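Local coordinates for receptor-like protein kinase ANXUR1 (Arabidopsis thaliana, PDB 6FIG) that is a plant receptor kinase with a tandem malectin-like ectodomain, probably phosphorylating serine or threonine residues to relay extracellular signals during plant reproduction, at residues S93-E98 / I138-S143; L78-S83 / T103-F108; G224-A229 / T252-G257. One frame throughout, in Å; residues are numbered along the deposited sequence.

Interaction 1. Residues S93-E98 / I138-S143. With NAG (2-acetamido-2-deoxy-beta-D-glucopyranose), chain C.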
loop_
_atom_site.group_PDB
_atom_site.type_symbol
_atom_site.label_atom_id
_atom_site.label_comp_id
_atom_site.label_asym_id
_atom_site.label_seq_id
_atom_site.Cartn_x
_atom_site.Cartn_y
_atom_site.Cartn_z
ATOM N N SER A 93 32.067 -16.222 0.335
ATOM C CA SER A 93 30.659 -16.417 0.653
ATOM C C SER A 93 29.989 -17.388 -0.316
ATOM O O SER A 93 29.857 -17.117 -1.506
ATOM C CB SER A 93 29.894 -15.095 0.705
ATOM O OG SER A 93 28.504 -15.340 0.938
ATOM N N TYR A 94 29.573 -18.524 0.221
ATOM C CA TYR A 94 28.786 -19.523 -0.471
ATOM C C TYR A 94 27.773 -19.987 0.563
ATOM O O TYR A 94 28.166 -20.341 1.674
ATOM C CB TYR A 94 29.638 -20.702 -0.918
ATOM C CG TYR A 94 30.574 -20.399 -2.063
ATOM C CD1 TYR A 94 30.167 -20.580 -3.386
ATOM C CD2 TYR A 94 31.868 -19.925 -1.823
ATOM C CE1 TYR A 94 31.024 -20.305 -4.440
ATOM C CE2 TYR A 94 32.733 -19.646 -2.876
ATOM C CZ TYR A 94 32.292 -19.825 -4.180
ATOM O OH TYR A 94 33.151 -19.555 -5.215
ATOM N N PHE A 95 26.494 -19.980 0.221
ATOM C CA PHE A 95 25.476 -20.425 1.179
ATOM C C PHE A 95 24.175 -20.901 0.563
ATOM O O PHE A 95 23.924 -20.751 -0.649
ATOM C CB PHE A 95 25.233 -19.342 2.228
ATOM C CG PHE A 95 24.728 -18.049 1.676
ATOM C CD1 PHE A 95 25.610 -17.088 1.210
ATOM C CD2 PHE A 95 23.372 -17.754 1.711
ATOM C CE1 PHE A 95 25.140 -15.864 0.745
ATOM C CE2 PHE A 95 22.887 -16.537 1.247
ATOM C CZ PHE A 95 23.785 -15.590 0.771
ATOM N N THR A 96 23.364 -21.513 1.418
ATOM C CA THR A 96 22.066 -22.024 1.069
ATOM C C THR A 96 21.028 -21.167 1.758
ATOM O O THR A 96 21.244 -20.673 2.865
ATOM C CB THR A 96 21.943 -23.507 1.502
ATOM O OG1 THR A 96 22.879 -24.295 0.756
ATOM C CG2 THR A 96 20.536 -24.096 1.327
ATOM N N VAL A 97 19.893 -20.970 1.090
ATOM C CA VAL A 97 18.723 -20.373 1.721
ATOM C C VAL A 97 17.535 -21.273 1.441
ATOM O O VAL A 97 17.284 -21.647 0.266
ATOM C CB VAL A 97 18.403 -18.949 1.226
ATOM C CG1 VAL A 97 17.231 -18.370 2.017
ATOM C CG2 VAL A 97 19.638 -18.053 1.279
ATOM N N GLU A 98 16.774 -21.546 2.488
ATOM C CA GLU A 98 15.571 -22.340 2.431
ATOM C C GLU A 98 14.420 -21.546 3.017
ATOM O O GLU A 98 14.604 -20.789 3.994
ATOM C CB GLU A 98 15.752 -23.626 3.219
ATOM C CG GLU A 98 16.756 -24.595 2.625
ATOM C CD GLU A 98 17.226 -25.614 3.649
ATOM O OE1 GLU A 98 18.056 -25.270 4.528
ATOM O OE2 GLU A 98 16.750 -26.761 3.594
ATOM N N ILE A 138 12.902 -18.847 7.351
ATOM C CA ILE A 138 13.884 -18.575 6.308
ATOM C C ILE A 138 15.241 -18.878 6.911
ATOM O O ILE A 138 15.686 -18.177 7.834
ATOM C CB ILE A 138 13.869 -17.118 5.823
ATOM C CG1 ILE A 138 12.477 -16.727 5.346
ATOM C CG2 ILE A 138 14.900 -16.939 4.713
ATOM C CD1 ILE A 138 12.339 -15.244 5.104
ATOM N N LYS A 139 15.873 -19.939 6.414
ATOM C CA LYS A 139 17.106 -20.474 6.999
ATOM C C LYS A 139 18.281 -20.194 6.096
ATOM O O LYS A 139 18.254 -20.573 4.907
ATOM C CB LYS A 139 17.006 -21.974 7.231
ATOM C CG LYS A 139 18.262 -22.560 7.859
ATOM C CD LYS A 139 18.088 -24.010 8.248
ATOM C CE LYS A 139 19.094 -24.340 9.327
ATOM N NZ LYS A 139 19.244 -25.786 9.622
ATOM N N PHE A 140 19.308 -19.548 6.654
ATOM C CA PHE A 140 20.570 -19.279 5.994
ATOM C C PHE A 140 21.624 -20.246 6.502
ATOM O O PHE A 140 21.887 -20.285 7.694
ATOM C CB PHE A 140 21.026 -17.832 6.257
ATOM C CG PHE A 140 20.202 -16.804 5.541
ATOM C CD1 PHE A 140 18.956 -16.424 6.026
ATOM C CD2 PHE A 140 20.650 -16.223 4.340
ATOM C CE1 PHE A 140 18.183 -15.475 5.362
ATOM C CE2 PHE A 140 19.887 -15.277 3.677
ATOM C CZ PHE A 140 18.638 -14.908 4.169
ATOM N N THR A 141 22.238 -21.025 5.619
ATOM C CA THR A 141 23.237 -22.005 6.002
ATOM C C THR A 141 24.519 -21.806 5.214
ATOM O O THR A 141 24.550 -22.125 4.022
ATOM C CB THR A 141 22.756 -23.441 5.755
ATOM O OG1 THR A 141 21.523 -23.637 6.434
ATOM C CG2 THR A 141 23.795 -24.459 6.224
ATOM N N PRO A 142 25.588 -21.295 5.856
ATOM C CA PRO A 142 26.883 -21.206 5.184
ATOM C C PRO A 142 27.317 -22.572 4.637
ATOM O O PRO A 142 27.014 -23.610 5.248
ATOM C CB PRO A 142 27.830 -20.738 6.305
ATOM C CG PRO A 142 26.946 -20.009 7.245
ATOM C CD PRO A 142 25.645 -20.756 7.231
ATOM N N SER A 143 27.991 -22.583 3.494
ATOM C CA SER A 143 28.464 -23.828 2.911
ATOM C C SER A 143 29.372 -24.585 3.894
ATOM O O SER A 143 30.297 -24.010 4.447
ATOM C CB SER A 143 29.263 -23.567 1.633
ATOM O OG SER A 143 29.859 -24.768 1.158
HETATM C C1 NAG C . 29.906 -23.770 -5.888
HETATM C C2 NAG C . 30.379 -25.088 -6.484
HETATM C C3 NAG C . 31.751 -24.937 -7.135
HETATM C C4 NAG C . 31.787 -23.739 -8.078
HETATM C C5 NAG C . 31.331 -22.485 -7.345
HETATM C C6 NAG C . 31.288 -21.242 -8.233
HETATM C C7 NAG C . 29.513 -27.014 -5.220
HETATM C C8 NAG C . 29.764 -27.908 -4.043
HETATM N N2 NAG C . 30.436 -26.072 -5.416
HETATM O O3 NAG C . 32.092 -26.133 -7.841
HETATM O O4 NAG C . 33.146 -23.582 -8.528
HETATM O O5 NAG C . 30.017 -22.705 -6.831
HETATM O O6 NAG C . 30.322 -21.413 -9.273
HETATM O O7 NAG C . 28.546 -27.169 -5.934
HETATM O O HOH W 1 24.798 -24.519 2.658
HETATM O O HOH W 2 19.600 -23.103 4.575
#
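Thr96 and Thr141 form the middle of an antiparallel strand pairing inside a five-stranded sheet, where strand 95-99 runs between strands 135-142 and 102-108. Each threonine donates its N to the other's O at 2.9 Å, and Glu98 with Lys139 repeats the reciprocal pattern. Beyond Phe95, Ser143 N reaches Tyr94 O with an N-H...O angle of 161°. Between the hydrogen-bonded pairs, Phe95, Val97 and Phe140 project onto the buried face. This sheet belongs to the malectin-like region, whose family fold is a beta-sandwich, and strand 151-161 covers that face through Ala151 and Ile153. With Val97 CG1 anti to the backbone N (chi1 -176°), that methyl sits over one face of the Phe140 ring, offset toward its rim, while Val97 CG2 lies 3.7 Å from Phe140 CE2; Phe95 CE2 comes to the ring's edge, 3.8 Å from Phe140 CD2. The sheet face of Thr96, Glu98, Lys139 and Thr141 is polar, with two bridging waters: one links Thr96 OG1 (2.7 Å) to Thr141 O, the second gathers Glu98 OE1, Lys139 O and Thr141 OG1. Alongside, Glu98 OE1 and Lys139 NZ remain 5.3 Å apart. Tyr94 CE1 lies 3.5 Å from O5 of an N-acetylglucosamine, which also hydrogen-bonds Tyr146 OH.

Interaction 2. Residues L78-S83 / T103-F108. With NAG (2-acetamido-2-deoxy-beta-D-glucopyranose), chain C.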
loop_
_atom_site.group_PDB
_atom_site.type_symbol
_atom_site.label_atom_id
_atom_site.label_comp_id
_atom_site.label_asym_id
_atom_site.label_seq_id
_atom_site.Cartn_x
_atom_site.Cartn_y
_atom_site.Cartn_z
ATOM N N LEU A 78 14.814 -11.466 -1.635
ATOM C CA LEU A 78 16.093 -11.463 -0.937
ATOM C C LEU A 78 17.013 -10.500 -1.678
ATOM O O LEU A 78 17.223 -10.640 -2.892
ATOM C CB LEU A 78 16.698 -12.862 -0.931
ATOM C CG LEU A 78 15.802 -13.952 -0.334
ATOM C CD1 LEU A 78 16.472 -15.289 -0.444
ATOM C CD2 LEU A 78 15.445 -13.669 1.122
ATOM N N TYR A 79 17.542 -9.515 -0.951
ATOM C CA TYR A 79 18.397 -8.459 -1.508
ATOM C C TYR A 79 19.839 -8.709 -1.091
ATOM O O TYR A 79 20.113 -8.878 0.107
ATOM C CB TYR A 79 17.974 -7.080 -0.984
ATOM C CG TYR A 79 16.613 -6.591 -1.456
ATOM C CD1 TYR A 79 15.432 -7.199 -1.042
ATOM C CD2 TYR A 79 16.516 -5.498 -2.319
ATOM C CE1 TYR A 79 14.192 -6.754 -1.489
ATOM C CE2 TYR A 79 15.281 -5.027 -2.761
ATOM C CZ TYR A 79 14.124 -5.650 -2.339
ATOM O OH TYR A 79 12.917 -5.158 -2.800
ATOM N N PHE A 80 20.742 -8.688 -2.062
ATOM C CA PHE A 80 22.157 -8.911 -1.820
ATOM C C PHE A 80 23.017 -7.833 -2.470
ATOM O O PHE A 80 22.809 -7.478 -3.631
ATOM C CB PHE A 80 22.562 -10.254 -2.402
ATOM C CG PHE A 80 21.813 -11.421 -1.837
ATOM C CD1 PHE A 80 22.099 -11.895 -0.576
ATOM C CD2 PHE A 80 20.807 -12.055 -2.583
ATOM C CE1 PHE A 80 21.408 -12.987 -0.065
ATOM C CE2 PHE A 80 20.123 -13.142 -2.073
ATOM C CZ PHE A 80 20.427 -13.614 -0.816
ATOM N N TYR A 81 23.985 -7.335 -1.711
ATOM C CA TYR A 81 24.976 -6.374 -2.198
ATOM C C TYR A 81 26.366 -6.904 -1.801
ATOM O O TYR A 81 26.812 -6.645 -0.689
ATOM C CB TYR A 81 24.716 -5.001 -1.578
ATOM C CG TYR A 81 25.738 -3.960 -1.965
ATOM C CD1 TYR A 81 25.942 -3.634 -3.298
ATOM C CD2 TYR A 81 26.493 -3.294 -1.001
ATOM C CE1 TYR A 81 26.885 -2.679 -3.666
ATOM C CE2 TYR A 81 27.436 -2.332 -1.358
ATOM C CZ TYR A 81 27.624 -2.029 -2.694
ATOM O OH TYR A 81 28.574 -1.073 -3.033
ATOM N N PRO A 82 27.032 -7.668 -2.694
ATOM C CA PRO A 82 28.353 -8.176 -2.323
ATOM C C PRO A 82 29.358 -7.047 -2.150
ATOM O O PRO A 82 29.476 -6.180 -3.011
ATOM C CB PRO A 82 28.735 -9.106 -3.483
ATOM C CG PRO A 82 27.825 -8.770 -4.602
ATOM C CD PRO A 82 26.592 -8.166 -4.011
ATOM N N SER A 83 30.054 -7.068 -1.018
ATOM C CA SER A 83 31.072 -6.066 -0.669
ATOM C C SER A 83 31.887 -6.624 0.491
ATOM O O SER A 83 31.647 -7.746 0.938
ATOM C CB SER A 83 30.414 -4.747 -0.251
ATOM O OG SER A 83 31.375 -3.725 -0.040
ATOM N N THR A 103 14.046 -25.158 -1.152
ATOM C CA THR A 103 15.395 -24.639 -1.329
ATOM C C THR A 103 15.394 -23.582 -2.418
ATOM O O THR A 103 15.015 -23.862 -3.571
ATOM C CB THR A 103 16.414 -25.735 -1.672
ATOM O OG1 THR A 103 16.490 -26.683 -0.590
ATOM C CG2 THR A 103 17.800 -25.131 -1.897
ATOM N N LEU A 104 15.796 -22.371 -2.060
ATOM C CA LEU A 104 15.827 -21.228 -2.969
ATOM C C LEU A 104 17.187 -21.064 -3.593
ATOM O O LEU A 104 17.310 -20.850 -4.814
ATOM C CB LEU A 104 15.463 -19.934 -2.218
ATOM C CG LEU A 104 14.164 -20.013 -1.420
ATOM C CD1 LEU A 104 13.939 -18.726 -0.660
ATOM C CD2 LEU A 104 12.962 -20.351 -2.281
ATOM N N LEU A 105 18.212 -21.106 -2.749
ATOM C CA LEU A 105 19.580 -20.883 -3.162
ATOM C C LEU A 105 20.447 -21.958 -2.548
ATOM O O LEU A 105 20.191 -22.390 -1.426
ATOM C CB LEU A 105 20.038 -19.514 -2.691
ATOM C CG LEU A 105 19.308 -18.322 -3.272
ATOM C CD1 LEU A 105 19.658 -17.062 -2.478
ATOM C CD2 LEU A 105 19.638 -18.164 -4.734
ATOM N N SER A 106 21.481 -22.397 -3.263
ATOM C CA SER A 106 22.349 -23.486 -2.812
ATOM C C SER A 106 23.721 -23.254 -3.414
ATOM O O SER A 106 23.820 -23.008 -4.626
ATOM C CB SER A 106 21.809 -24.856 -3.234
ATOM O OG SER A 106 22.656 -25.922 -2.809
ATOM N N ASN A 107 24.760 -23.272 -2.586
ATOM C CA ASN A 107 26.115 -22.915 -3.027
ATOM C C ASN A 107 26.172 -21.555 -3.739
ATOM O O ASN A 107 26.939 -21.350 -4.689
ATOM C CB ASN A 107 26.655 -24.005 -3.954
ATOM C CG ASN A 107 28.143 -23.870 -4.197
ATOM O OD1 ASN A 107 28.932 -23.741 -3.263
ATOM N ND2 ASN A 107 28.527 -23.886 -5.462
ATOM N N PHE A 108 25.373 -20.627 -3.247
ATOM C CA PHE A 108 25.142 -19.342 -3.895
ATOM C C PHE A 108 26.268 -18.359 -3.635
ATOM O O PHE A 108 26.573 -18.044 -2.475
ATOM C CB PHE A 108 23.825 -18.773 -3.397
ATOM C CG PHE A 108 23.592 -17.335 -3.759
ATOM C CD1 PHE A 108 23.498 -16.950 -5.095
ATOM C CD2 PHE A 108 23.430 -16.370 -2.759
ATOM C CE1 PHE A 108 23.262 -15.635 -5.433
ATOM C CE2 PHE A 108 23.209 -15.039 -3.094
ATOM C CZ PHE A 108 23.110 -14.676 -4.445
HETATM C C1 NAG C . 29.906 -23.770 -5.888
HETATM C C2 NAG C . 30.379 -25.088 -6.484
HETATM C C3 NAG C . 31.751 -24.937 -7.135
HETATM C C4 NAG C . 31.787 -23.739 -8.078
HETATM C C5 NAG C . 31.331 -22.485 -7.345
HETATM C C6 NAG C . 31.288 -21.242 -8.233
HETATM C C7 NAG C . 29.513 -27.014 -5.220
HETATM C C8 NAG C . 29.764 -27.908 -4.043
HETATM N N2 NAG C . 30.436 -26.072 -5.416
HETATM O O3 NAG C . 32.092 -26.133 -7.841
HETATM O O4 NAG C . 33.146 -23.582 -8.528
HETATM O O5 NAG C . 30.017 -22.705 -6.831
HETATM O O6 NAG C . 30.322 -21.413 -9.273
HETATM O O7 NAG C . 28.546 -27.169 -5.934
#
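Phe80 and Phe108 meet as a T-shaped pair, the edge of Phe108 turned to the face of Phe80. The ring centroids are 5.0 Å apart and the planes meet at 55°, so the T is well short of perpendicular. Phe108 CE2 is the leading atom: it stands over the centre of the Phe80 ring, within a narrow range of distances from all six ring carbons, the shortest being 3.8 Å to Phe80 CE2. Phe108 reaches this position with CG anti to its backbone N (chi1 168°), which carries the ring from its own sheet toward the strand of the facing layer. Leu105 and Phe80 reach toward each other, placing Leu105 CD1 3.9 Å from Phe80 CZ. That same methyl also lies above one face of Phe108, offset toward its rim, and so touches both rings beside their contact. Leu78 CD1 is 4.2 Å from Leu105 CD1 as the two leucines pass alongside, antiparallel, and Leu104 CD1 makes a similar contact, 4.3 Å, with Leu78 CD1. The axes of the short segments 78-80 and 103-105 come no closer than 11.3 Å, and these side chains fill the interval between two layers of the malectin-like fold. Val97 is opposed by both Leu104 and Leu105 in a classic beta bulge, while Asn107 and Phe108 form a G1 bulge opposite Phe95. At the corner, Asn107 ND2 is joined covalently to C1 of N-acetylglucosamine, marking an N-glycosylation site, whereas Phe108 turns inward. No hydrogen bond crosses the interface, which implies cohesion by apolar and aromatic contact alone.

Interaction 3. Residues G224-A229 / T252-G257. With CA (calcium ion), chain H.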
loop_
_atom_site.group_PDB
_atom_site.type_symbol
_atom_site.label_atom_id
_atom_site.label_comp_id
_atom_site.label_asym_id
_atom_site.label_seq_id
_atom_site.Cartn_x
_atom_site.Cartn_y
_atom_site.Cartn_z
ATOM N N GLY A 224 12.377 -3.543 -33.982
ATOM C CA GLY A 224 10.981 -3.293 -34.239
ATOM C C GLY A 224 10.633 -1.843 -33.991
ATOM O O GLY A 224 11.484 -0.951 -34.106
ATOM N N VAL A 225 9.365 -1.617 -33.686
ATOM C CA VAL A 225 8.800 -0.288 -33.529
ATOM C C VAL A 225 8.044 -0.312 -32.210
ATOM O O VAL A 225 7.161 -1.161 -32.008
ATOM C CB VAL A 225 7.849 0.029 -34.701
ATOM C CG1 VAL A 225 6.952 1.232 -34.405
ATOM C CG2 VAL A 225 8.663 0.274 -35.972
ATOM N N THR A 226 8.382 0.602 -31.307
ATOM C CA THR A 226 7.640 0.711 -30.062
ATOM C C THR A 226 6.415 1.598 -30.267
ATOM O O THR A 226 6.443 2.570 -31.040
ATOM C CB THR A 226 8.538 1.197 -28.904
ATOM O OG1 THR A 226 9.209 2.393 -29.285
ATOM C CG2 THR A 226 9.586 0.157 -28.584
ATOM N N LEU A 227 5.326 1.223 -29.607
ATOM C CA LEU A 227 4.035 1.864 -29.727
ATOM C C LEU A 227 3.578 2.331 -28.355
ATOM O O LEU A 227 3.861 1.684 -27.340
ATOM C CB LEU A 227 2.994 0.870 -30.264
ATOM C CG LEU A 227 3.316 0.124 -31.567
ATOM C CD1 LEU A 227 2.327 -1.015 -31.779
ATOM C CD2 LEU A 227 3.323 1.080 -32.743
ATOM N N GLN A 228 2.837 3.432 -28.328
ATOM C CA GLN A 228 2.228 3.916 -27.102
ATOM C C GLN A 228 0.777 4.283 -27.353
ATOM O O GLN A 228 0.440 4.895 -28.394
ATOM C CB GLN A 228 2.986 5.128 -26.594
ATOM C CG GLN A 228 2.626 5.502 -25.171
ATOM C CD GLN A 228 3.635 6.459 -24.585
ATOM O OE1 GLN A 228 3.945 7.488 -25.188
ATOM N NE2 GLN A 228 4.163 6.118 -23.419
ATOM N N ALA A 229 -0.083 3.930 -26.406
ATOM C CA ALA A 229 -1.498 4.234 -26.508
ATOM C C ALA A 229 -1.672 5.736 -26.413
ATOM O O ALA A 229 -0.827 6.430 -25.852
ATOM C CB ALA A 229 -2.289 3.553 -25.422
ATOM N N THR A 252 1.792 0.282 -23.595
ATOM C CA THR A 252 2.914 0.281 -24.510
ATOM C C THR A 252 3.141 -1.115 -25.056
ATOM O O THR A 252 2.864 -2.110 -24.394
ATOM C CB THR A 252 4.218 0.756 -23.865
ATOM O OG1 THR A 252 4.490 -0.061 -22.726
ATOM C CG2 THR A 252 4.128 2.241 -23.465
ATOM N N ALA A 253 3.720 -1.175 -26.249
ATOM C CA ALA A 253 4.046 -2.450 -26.873
ATOM C C ALA A 253 5.249 -2.316 -27.792
ATOM O O ALA A 253 5.619 -1.213 -28.225
ATOM C CB ALA A 253 2.836 -2.975 -27.657
ATOM N N ARG A 254 5.858 -3.454 -28.081
ATOM C CA ARG A 254 6.833 -3.545 -29.160
ATOM C C ARG A 254 6.143 -4.305 -30.271
ATOM O O ARG A 254 5.479 -5.314 -30.028
ATOM C CB ARG A 254 8.115 -4.251 -28.729
ATOM C CG ARG A 254 9.245 -4.176 -29.745
ATOM C CD ARG A 254 10.526 -4.791 -29.224
ATOM N NE ARG A 254 10.998 -4.090 -28.023
ATOM C CZ ARG A 254 11.634 -2.914 -28.023
ATOM N NH1 ARG A 254 11.941 -2.287 -29.158
ATOM N NH2 ARG A 254 12.008 -2.365 -26.872
ATOM N N SER A 255 6.301 -3.805 -31.486
ATOM C CA SER A 255 5.756 -4.461 -32.672
ATOM C C SER A 255 6.847 -4.573 -33.709
ATOM O O SER A 255 7.941 -4.039 -33.533
ATOM C CB SER A 255 4.569 -3.669 -33.207
ATOM O OG SER A 255 4.986 -2.429 -33.744
ATOM N N GLN A 256 6.563 -5.262 -34.810
ATOM C CA GLN A 256 7.548 -5.347 -35.885
ATOM C C GLN A 256 7.575 -4.089 -36.702
ATOM O O GLN A 256 8.641 -3.641 -37.079
ATOM C CB GLN A 256 7.330 -6.572 -36.746
ATOM C CG GLN A 256 7.828 -7.821 -36.056
ATOM C CD GLN A 256 7.676 -9.033 -36.930
ATOM O OE1 GLN A 256 6.603 -9.633 -36.955
ATOM N NE2 GLN A 256 8.731 -9.389 -37.663
ATOM N N GLY A 257 6.406 -3.509 -36.958
ATOM C CA GLY A 257 6.311 -2.170 -37.557
ATOM C C GLY A 257 5.402 -2.112 -38.777
ATOM O O GLY A 257 4.687 -3.076 -39.064
HETATM CA CA CA H . 4.332 -2.482 -22.520
#
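Val225 and Ser255 exchange two backbone hydrogen bonds, each 2.8 Å between N and O. Two residues on, Leu227 N donates to Ala253 O at 2.8 Å, and the return bond from Ala253 N to Leu227 O is longer at 3.1 Å. Ser255 OG, turned back toward the partner strand by a chi1 of 69°, also lies 3.1 Å from Val225 O, although its proton has another acceptor within reach. Leu227 CD1 packs against this serine. The result is an antiparallel beta pairing in the malectin-like region, with strand 252-255 flanked on its other edge by strand 363-372, where the Arg254 backbone hydrogen-bonds Leu364. On the face that carries Thr226, Gln228, Thr252 and Arg254, Thr226 CG2 lies over one face of the Arg254 guanidinium, 3.4 Å from NH1. The polar atoms of that group look elsewhere: NE forms a salt bridge with Asp214 and NH1 bonds to Leu223 O. At the start of its strand, Thr252 binds calcium through both O and OG1, each at 2.4 Å, and Asn192, Val193, Ile249 and Asn365 complete the site. Turning past the strand, Gln256 OE1 is bonded to Ser362 OG, and its NE2 to Ser266 O and Asn263 O.

Interactions 1 and 2 sit on one side of the chain, centres about 8 Å apart, and are joined where strands 95-99 and 102-108 pair, Val97 bonding through its backbone to Leu104 and Leu105. Interaction 1 is therefore pairing within a layer, apolar on one face and hydrated on the other, whereas interaction 2 is wholly buried contact between layers and carries no polar bond. Both reach the same N-acetylglucosamine, one by packing and the other by covalent attachment. Interaction 3 lies on the opposite side of the chain's centre, about 43 Å from interaction 1 between centres. It resembles interaction 1 in backbone pairing and partial burial, but its second strand also binds calcium through Thr252, and Arg254 has a salt bridge to Asp214 outside the pair.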